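Local atomic coordinates of interferon (Danio rerio, PDB entry 3PIV), a protein that probably acts as a secreted antiviral cytokine of the type I interferon family, signalling through cytokine receptors. Residues P34-L39 against R115-H119. Residues are numbered along the deposited sequence; the frame is centred on the assembly and turned at random.
Sequences PFPSRL and RIKRH
Pro36 CD sits over one face of the His119 imidazole, 3.5 Å from the ring centroid and only 4° off the normal, a CH-pi contact centred on the ring. At the edge of the same ring, His119 CE1 lies 3.4 Å from the carbonyl Pro34 O. With CG swung anti to the backbone nitrogen (chi1 162°), the imidazole of His119 extends toward segment 34-39 and presents a face to the proline, while NE2 is hydrogen-bonded to His147 of helix 134-158. One helical turn earlier on helix 111-129, the Arg115 guanidinium has Leu39 CA over one face and Arg38 at its edge; the two guanidinium planes are 38° apart, and Arg38 NH2 comes to 3.0 Å from Arg115 NE, both donors. A water accepts a long hydrogen bond from Arg38 NH1 and donates one to Arg115 O. Buried against helix 48-66, Leu39 CD1 lies 4.0 Å from Ile116 CB, and both side chains touch Phe54. The start of helix 37-44 thus joins helix 111-129 of the interferon helical bundle through apolar and CH-pi packing, with no direct hydrogen bond; the guanidinium groups, if placed as modelled, probably repel each other, though Arg38 has unusual torsions and their closeness is doubtful.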
loop_
_atom_site.group_PDB
_atom_site.type_symbol
_atom_site.label_atom_id
_atom_site.label_comp_id
_atom_site.label_asym_id
_atom_site.label_seq_id
_atom_site.Cartn_x
_atom_site.Cartn_y
_atom_site.Cartn_z
ATOM N N PRO A 34 -1.754 14.239 1.233
ATOM C CA PRO A 34 -3.032 13.735 0.716
ATOM C C PRO A 34 -3.152 12.210 0.784
ATOM O O PRO A 34 -2.166 11.488 0.611
ATOM C CB PRO A 34 -3.014 14.191 -0.743
ATOM C CG PRO A 34 -2.160 15.423 -0.730
ATOM C CD PRO A 34 -1.104 15.170 0.292
ATOM N N PHE A 35 -4.370 11.742 1.023
ATOM C CA PHE A 35 -4.665 10.327 1.189
ATOM C C PHE A 35 -6.058 10.079 0.621
ATOM O O PHE A 35 -6.990 10.827 0.927
ATOM C CB PHE A 35 -4.630 9.943 2.681
ATOM C CG PHE A 35 -5.033 8.518 2.937
ATOM C CD1 PHE A 35 -4.141 7.481 2.702
ATOM C CD2 PHE A 35 -6.312 8.210 3.348
ATOM C CE1 PHE A 35 -4.509 6.176 2.897
ATOM C CE2 PHE A 35 -6.684 6.891 3.544
ATOM C CZ PHE A 35 -5.779 5.880 3.323
ATOM N N PRO A 36 -6.222 9.031 -0.203
ATOM C CA PRO A 36 -7.530 8.891 -0.855
ATOM C C PRO A 36 -8.608 8.202 0.004
ATOM O O PRO A 36 -9.125 7.170 -0.392
ATOM C CB PRO A 36 -7.205 8.044 -2.094
ATOM C CG PRO A 36 -6.054 7.156 -1.636
ATOM C CD PRO A 36 -5.289 7.952 -0.580
ATOM N N SER A 37 -8.972 8.797 1.132
ATOM C CA SER A 37 -10.026 8.248 1.998
ATOM C C SER A 37 -11.370 8.125 1.275
ATOM O O SER A 37 -12.135 7.200 1.504
ATOM C CB SER A 37 -10.184 9.121 3.242
ATOM O OG SER A 37 -9.955 10.479 2.906
ATOM N N ARG A 38 -11.648 9.085 0.412
ATOM C CA ARG A 38 -12.763 9.022 -0.514
ATOM C C ARG A 38 -12.808 7.653 -1.205
ATOM O O ARG A 38 -13.818 6.946 -1.185
ATOM C CB ARG A 38 -12.512 10.112 -1.550
ATOM C CG ARG A 38 -11.324 11.007 -1.121
ATOM C CD ARG A 38 -10.251 11.172 -2.200
ATOM N NE ARG A 38 -10.139 10.036 -3.107
ATOM C CZ ARG A 38 -9.422 10.078 -4.233
ATOM N NH1 ARG A 38 -8.765 11.193 -4.540
ATOM N NH2 ARG A 38 -9.348 9.026 -5.058
ATOM N N LEU A 39 -11.685 7.280 -1.800
ATOM C CA LEU A 39 -11.563 6.019 -2.526
ATOM C C LEU A 39 -11.784 4.820 -1.612
ATOM O O LEU A 39 -12.502 3.884 -1.960
ATOM C CB LEU A 39 -10.172 5.940 -3.155
ATOM C CG LEU A 39 -9.928 5.172 -4.449
ATOM C CD1 LEU A 39 -8.614 4.420 -4.323
ATOM C CD2 LEU A 39 -11.081 4.248 -4.810
ATOM N N ARG A 115 -7.889 5.883 -9.917
ATOM C CA ARG A 115 -7.708 6.768 -8.773
ATOM C C ARG A 115 -6.522 6.358 -7.906
ATOM O O ARG A 115 -5.719 7.205 -7.532
ATOM C CB ARG A 115 -8.993 6.842 -7.937
ATOM C CG ARG A 115 -10.224 7.271 -8.751
ATOM C CD ARG A 115 -11.534 7.151 -7.954
ATOM N NE ARG A 115 -11.549 8.013 -6.771
ATOM C CZ ARG A 115 -12.597 8.171 -5.964
ATOM N NH1 ARG A 115 -13.720 7.535 -6.211
ATOM N NH2 ARG A 115 -12.517 8.973 -4.918
ATOM N N ILE A 116 -6.404 5.066 -7.592
ATOM C CA ILE A 116 -5.280 4.614 -6.769
ATOM C C ILE A 116 -3.936 4.870 -7.465
ATOM O O ILE A 116 -2.968 5.295 -6.830
ATOM C CB ILE A 116 -5.414 3.131 -6.304
ATOM C CG1 ILE A 116 -4.459 2.849 -5.140
ATOM C CG2 ILE A 116 -5.163 2.137 -7.466
ATOM C CD1 ILE A 116 -4.700 3.682 -3.905
ATOM N N LYS A 117 -3.838 4.609 -8.757
ATOM C CA LYS A 117 -2.638 4.935 -9.502
ATOM C C LYS A 117 -2.360 6.418 -9.402
ATOM O O LYS A 117 -1.298 6.828 -9.099
ATOM C CB LYS A 117 -2.787 4.566 -10.940
ATOM C CG LYS A 117 -1.554 4.764 -11.705
ATOM C CD LYS A 117 -1.680 4.442 -13.136
ATOM C CE LYS A 117 -0.440 3.764 -13.666
ATOM N NZ LYS A 117 -0.324 3.774 -15.150
ATOM N N ARG A 118 -3.386 7.202 -9.643
ATOM C CA ARG A 118 -3.278 8.649 -9.548
ATOM C C ARG A 118 -2.711 9.090 -8.184
ATOM O O ARG A 118 -1.850 9.976 -8.098
ATOM C CB ARG A 118 -4.660 9.248 -9.789
ATOM C CG ARG A 118 -4.725 10.747 -9.908
ATOM C CD ARG A 118 -6.179 11.175 -10.182
ATOM N NE ARG A 118 -6.580 10.932 -11.569
ATOM C CZ ARG A 118 -7.778 10.493 -11.943
ATOM N NH1 ARG A 118 -8.714 10.223 -11.040
ATOM N NH2 ARG A 118 -8.041 10.323 -13.229
ATOM N N HIS A 119 -3.189 8.471 -7.111
ATOM C CA HIS A 119 -2.666 8.802 -5.795
ATOM C C HIS A 119 -1.179 8.444 -5.648
ATOM O O HIS A 119 -0.380 9.236 -5.154
ATOM C CB HIS A 119 -3.505 8.134 -4.704
ATOM C CG HIS A 119 -2.822 8.065 -3.377
ATOM N ND1 HIS A 119 -2.519 9.187 -2.636
ATOM C CD2 HIS A 119 -2.381 7.008 -2.655
ATOM C CE1 HIS A 119 -1.932 8.825 -1.508
ATOM N NE2 HIS A 119 -1.825 7.509 -1.500
HETATM O O HOH W 1 -6.562 9.999 -6.626
#